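Local coordinates for starch synthase I (Hordeum vulgare, PDB 4HLN), which is a plant glycosyltransferase of the starch synthase family, with two Rossmann-like domains in the GT-B arrangement, at residues A[189-193]-A[194-198]; A[234-237]-A[238-242]. All blocks are in the same frame, centred on the assembly; numbering follows the deposited sequence.

Interaction 1 of 2, residues A[189-193]-A[194-198]; sequences IPCFG and GSHEV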
loop_
_atom_site.group_PDB
_atom_site.type_symbol
_atom_site.label_atom_id
_atom_site.label_comp_id
_atom_site.label_asym_id
_atom_site.label_seq_id
_atom_site.Cartn_x
_atom_site.Cartn_y
_atom_site.Cartn_z
ATOM N N ILE A 189 9.113 -18.342 24.747
ATOM C CA ILE A 189 8.102 -17.310 24.975
ATOM C C ILE A 189 7.021 -17.784 25.938
ATOM O O ILE A 189 6.294 -18.737 25.652
ATOM C CB ILE A 189 7.423 -16.931 23.661
ATOM C CG1 ILE A 189 8.482 -16.569 22.608
ATOM C CG2 ILE A 189 6.427 -15.820 23.901
ATOM C CD1 ILE A 189 7.964 -16.586 21.161
ATOM N N PRO A 190 6.916 -17.127 27.095
ATOM C CA PRO A 190 5.850 -17.480 28.039
ATOM C C PRO A 190 4.531 -16.823 27.608
ATOM O O PRO A 190 4.395 -15.593 27.606
ATOM C CB PRO A 190 6.356 -16.898 29.361
ATOM C CG PRO A 190 7.092 -15.656 28.911
ATOM C CD PRO A 190 7.725 -15.992 27.571
ATOM N N CYS A 191 3.578 -17.658 27.213
ATOM C CA CYS A 191 2.260 -17.193 26.805
ATOM C C CYS A 191 1.382 -18.392 26.508
ATOM O O CYS A 191 1.856 -19.524 26.470
ATOM C CB CYS A 191 2.346 -16.288 25.569
ATOM S SG CYS A 191 2.896 -17.122 24.043
ATOM N N PHE A 192 0.097 -18.138 26.302
ATOM C CA PHE A 192 -0.864 -19.193 25.997
ATOM C C PHE A 192 -0.757 -20.423 26.880
ATOM O O PHE A 192 -0.637 -21.556 26.387
ATOM C CB PHE A 192 -0.806 -19.549 24.523
ATOM C CG PHE A 192 -1.406 -18.498 23.663
ATOM C CD1 PHE A 192 -2.736 -18.605 23.240
ATOM C CD2 PHE A 192 -0.669 -17.361 23.326
ATOM C CE1 PHE A 192 -3.316 -17.614 22.468
ATOM C CE2 PHE A 192 -1.232 -16.371 22.547
ATOM C CZ PHE A 192 -2.569 -16.495 22.114
ATOM N N GLY A 193 -0.821 -20.175 28.190
ATOM C CA GLY A 193 -0.830 -21.225 29.191
ATOM C C GLY A 193 0.372 -22.136 29.061
ATOM O O GLY A 193 0.241 -23.354 28.927
ATOM N N GLY A 194 1.553 -21.538 29.089
ATOM C CA GLY A 194 2.763 -22.311 28.968
ATOM C C GLY A 194 3.933 -21.521 28.436
ATOM O O GLY A 194 4.050 -20.300 28.635
ATOM N N SER A 195 4.811 -22.236 27.750
ATOM C CA SER A 195 6.047 -21.653 27.281
ATOM C C SER A 195 6.333 -22.263 25.933
ATOM O O SER A 195 6.433 -23.478 25.806
ATOM C CB SER A 195 7.165 -21.979 28.256
ATOM O OG SER A 195 8.277 -21.140 28.031
ATOM N N HIS A 196 6.442 -21.426 24.915
ATOM C CA HIS A 196 6.618 -21.943 23.561
ATOM C C HIS A 196 7.946 -21.512 22.955
ATOM O O HIS A 196 8.418 -20.396 23.157
ATOM C CB HIS A 196 5.442 -21.523 22.679
ATOM C CG HIS A 196 4.112 -21.760 23.324
ATOM N ND1 HIS A 196 3.309 -22.834 23.002
ATOM C CD2 HIS A 196 3.460 -21.077 24.295
ATOM C CE1 HIS A 196 2.215 -22.797 23.741
ATOM N NE2 HIS A 196 2.283 -21.741 24.534
ATOM N N GLU A 197 8.559 -22.406 22.208
ATOM C CA GLU A 197 9.858 -22.081 21.656
ATOM C C GLU A 197 9.768 -21.799 20.178
ATOM O O GLU A 197 9.092 -22.523 19.443
ATOM C CB GLU A 197 10.833 -23.222 21.877
ATOM C CG GLU A 197 12.181 -22.963 21.259
ATOM C CD GLU A 197 13.145 -24.097 21.507
ATOM O OE1 GLU A 197 13.215 -24.564 22.670
ATOM O OE2 GLU A 197 13.813 -24.526 20.539
ATOM N N VAL A 198 10.452 -20.741 19.758
ATOM C CA VAL A 198 10.670 -20.461 18.351
ATOM C C VAL A 198 12.180 -20.472 18.086
ATOM O O VAL A 198 12.984 -20.315 19.014
ATOM C CB VAL A 198 10.063 -19.096 17.938
ATOM C CG1 VAL A 198 8.569 -19.064 18.251
ATOM C CG2 VAL A 198 10.754 -17.967 18.670
#

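Interaction 2 of 2, residues A[234-237]-A[238-242]; sequences DNQF and RYTLL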
loop_
_atom_site.group_PDB
_atom_site.type_symbol
_atom_site.label_atom_id
_atom_site.label_comp_id
_atom_site.label_asym_id
_atom_site.label_seq_id
_atom_site.Cartn_x
_atom_site.Cartn_y
_atom_site.Cartn_z
ATOM N N ASP A 234 -6.068 -20.524 15.623
ATOM C CA ASP A 234 -4.901 -20.224 16.439
ATOM C C ASP A 234 -4.072 -19.031 15.950
ATOM O O ASP A 234 -3.029 -18.732 16.514
ATOM C CB ASP A 234 -4.027 -21.467 16.609
ATOM C CG ASP A 234 -3.403 -21.914 15.317
ATOM O OD1 ASP A 234 -3.887 -21.467 14.250
ATOM O OD2 ASP A 234 -2.439 -22.714 15.369
ATOM N N ASN A 235 -4.546 -18.342 14.920
ATOM C CA ASN A 235 -3.883 -17.137 14.451
ATOM C C ASN A 235 -3.363 -16.235 15.565
ATOM O O ASN A 235 -2.167 -15.914 15.621
ATOM C CB ASN A 235 -4.815 -16.329 13.549
ATOM C CG ASN A 235 -4.726 -16.758 12.109
ATOM O OD1 ASN A 235 -3.835 -17.514 11.744
ATOM N ND2 ASN A 235 -5.645 -16.280 11.281
ATOM N N GLN A 236 -4.259 -15.815 16.450
ATOM C CA GLN A 236 -3.861 -14.910 17.509
ATOM C C GLN A 236 -2.601 -15.432 18.194
ATOM O O GLN A 236 -1.677 -14.685 18.455
ATOM C CB GLN A 236 -4.982 -14.727 18.517
ATOM C CG GLN A 236 -4.628 -13.768 19.643
ATOM C CD GLN A 236 -5.612 -13.836 20.795
ATOM O OE1 GLN A 236 -5.836 -14.907 21.372
ATOM N NE2 GLN A 236 -6.216 -12.689 21.134
ATOM N N PHE A 237 -2.566 -16.729 18.450
ATOM C CA PHE A 237 -1.405 -17.363 19.040
ATOM C C PHE A 237 -0.167 -17.306 18.128
ATOM O O PHE A 237 0.949 -16.981 18.583
ATOM C CB PHE A 237 -1.753 -18.809 19.412
ATOM C CG PHE A 237 -0.562 -19.674 19.692
ATOM C CD1 PHE A 237 0.246 -19.436 20.797
ATOM C CD2 PHE A 237 -0.246 -20.729 18.848
ATOM C CE1 PHE A 237 1.357 -20.242 21.055
ATOM C CE2 PHE A 237 0.865 -21.544 19.101
ATOM C CZ PHE A 237 1.667 -21.305 20.202
ATOM N N ARG A 238 -0.359 -17.629 16.851
ATOM C CA ARG A 238 0.752 -17.681 15.901
ATOM C C ARG A 238 1.436 -16.326 15.825
ATOM O O ARG A 238 2.661 -16.231 15.870
ATOM C CB ARG A 238 0.284 -18.064 14.489
ATOM C CG ARG A 238 -0.240 -19.480 14.320
ATOM C CD ARG A 238 -1.193 -19.541 13.139
ATOM N NE ARG A 238 -0.577 -20.045 11.921
ATOM C CZ ARG A 238 -0.813 -19.558 10.706
ATOM N NH1 ARG A 238 -1.639 -18.539 10.563
ATOM N NH2 ARG A 238 -0.216 -20.079 9.636
ATOM N N TYR A 239 0.637 -15.274 15.715
ATOM C CA TYR A 239 1.189 -13.954 15.475
ATOM C C TYR A 239 1.665 -13.254 16.746
ATOM O O TYR A 239 2.495 -12.353 16.701
ATOM C CB TYR A 239 0.237 -13.138 14.606
ATOM C CG TYR A 239 0.181 -13.766 13.248
ATOM C CD1 TYR A 239 -0.933 -14.472 12.823
ATOM C CD2 TYR A 239 1.298 -13.729 12.413
ATOM C CE1 TYR A 239 -0.950 -15.090 11.566
ATOM C CE2 TYR A 239 1.293 -14.323 11.172
ATOM C CZ TYR A 239 0.166 -15.003 10.744
ATOM O OH TYR A 239 0.186 -15.596 9.496
ATOM N N THR A 240 1.165 -13.726 17.877
ATOM C CA THR A 240 1.747 -13.409 19.173
ATOM C C THR A 240 3.210 -13.886 19.228
ATOM O O THR A 240 4.093 -13.150 19.678
ATOM C CB THR A 240 0.904 -14.047 20.311
ATOM O OG1 THR A 240 -0.372 -13.406 20.351
ATOM C CG2 THR A 240 1.553 -13.882 21.676
ATOM N N LEU A 241 3.464 -15.106 18.752
ATOM C CA LEU A 241 4.821 -15.641 18.743
ATOM C C LEU A 241 5.701 -14.751 17.886
ATOM O O LEU A 241 6.822 -14.393 18.280
ATOM C CB LEU A 241 4.857 -17.062 18.195
ATOM C CG LEU A 241 4.149 -18.134 19.013
ATOM C CD1 LEU A 241 4.343 -19.518 18.394
ATOM C CD2 LEU A 241 4.603 -18.112 20.457
ATOM N N LEU A 242 5.168 -14.395 16.718
ATOM C CA LEU A 242 5.875 -13.563 15.765
ATOM C C LEU A 242 6.360 -12.306 16.458
ATOM O O LEU A 242 7.502 -11.893 16.283
ATOM C CB LEU A 242 4.957 -13.171 14.607
ATOM C CG LEU A 242 5.646 -12.181 13.673
ATOM C CD1 LEU A 242 6.990 -12.753 13.179
ATOM C CD2 LEU A 242 4.772 -11.789 12.514
#

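Interaction 1 of 2, residues A[189-193]-A[194-198]
NE2 of His196 points between two backbone carbonyls of the preceding turn, making a weak bond to each. It gives a strongly bent hydrogen bond to Cys191 O (3.0 Å, 120° at the hydrogen) and a longer, straighter but still weak one to Phe192 O (3.5 Å). Both oxygens lie at the edge of the imidazole, in its plane, which may help set the rotation of the ring. With CG anti to the carbonyl carbon (chi1 -47°), the ring points its NE2 edge back along the turn, where its CD2 also meets Cys191 SG at 4.0 Å, the sulfur coming in obliquely.

The turn links strands 181-190 and 195-205 into a beta hairpin at the outer margin of the mixed sheet. Ile189 and His196 form an antiparallel hydrogen-bonded pair: Ile189 N reaches His196 O at 2.7 Å, and His196 N returns a nearly straight bond to Ile189 O. Pro190 faces Ser195 as the non-hydrogen-bonded pair that follows. Beyond it, Cys191 N bonds to Gly194 O from above the carbonyl plane. Gly193 has a positive phi, and Gly194 has backbone angles that glycine readily adopts. On the face carrying Ile189 and His196, Ile189 CD1 fits against both methyls of Val198, 3.9 Å from CG1, while Leu241 and Tyr244 of helix 235-252 touch the isoleucine.

Interaction 2 of 2, residues A[234-237]-A[238-242]
Arg238 meets the residues at the start of helix 235-252 twice over. Its backbone N donates to Asp234 O, an i to i+4 bond, and its side chain folds back along Asn235, bending at chi3 (99°) to bring NH1 to Asn235 OD1 at 2.7 Å. The amide and guanidinium planes are nearly coplanar, and the donor sits almost in line with the amide C=O. Asp234 OD1 instead rests near the aliphatic part, 3.5 Å from Arg238 CD, well out of the guanidinium plane; its salt bridge is with Arg220.

Tyr239 N follows with a bond to Asn235 O, while the phenol ring runs alongside the asparagine, CE1 lying 3.8 Å from Asn235 OD1; the hydroxyl is bonded to Tyr168 and to Phe229 O. At Thr240 one carbonyl serves two donors: Gln236 O receives the backbone N at 3.1 Å and OG1 at 2.6 Å, the two arriving from opposite faces of its plane. This is the familiar return of a helical threonine hydroxyl to the previous turn; its chi1 of -67° swings OG1 to the backbone N side. Leu241 then closes the turn through Phe237 O and lays CG over one face of the Phe237 ring, with Leu241 CD1 3.7 Å from Phe237 CZ.

Arg238 also donates through NE to Ser217 O and through NH1 to Phe229 O, so the buried guanidinium has three oxygen partners, from Asn235, Ser217 and Phe229, with the Asp234 carboxylate near but beyond a salt bridge, no N-H of Arg238 pointing at it; this probably favours its charged form.

In the fold
Interaction 1 precedes interaction 2 along the chain, and their centres lie 11 Å apart within the starch synthase catalytic region. The first is the tip of the hairpin of strands 181-190 and 195-205, at one margin of the nine-stranded mixed sheet; the second is the first turns of helix 235-252, which packs against that hairpin. Phe237 joins them: its ring makes edge-to-face contacts with both Phe192 and His196, Phe192 CD2 lying 3.4 Å from Phe237 CD1. Ile189 CD1 meets Leu241 CD2 at 3.8 Å alongside. Two locally ordered elements thus meet along an aromatic and aliphatic seam between the sheet margin and the helix.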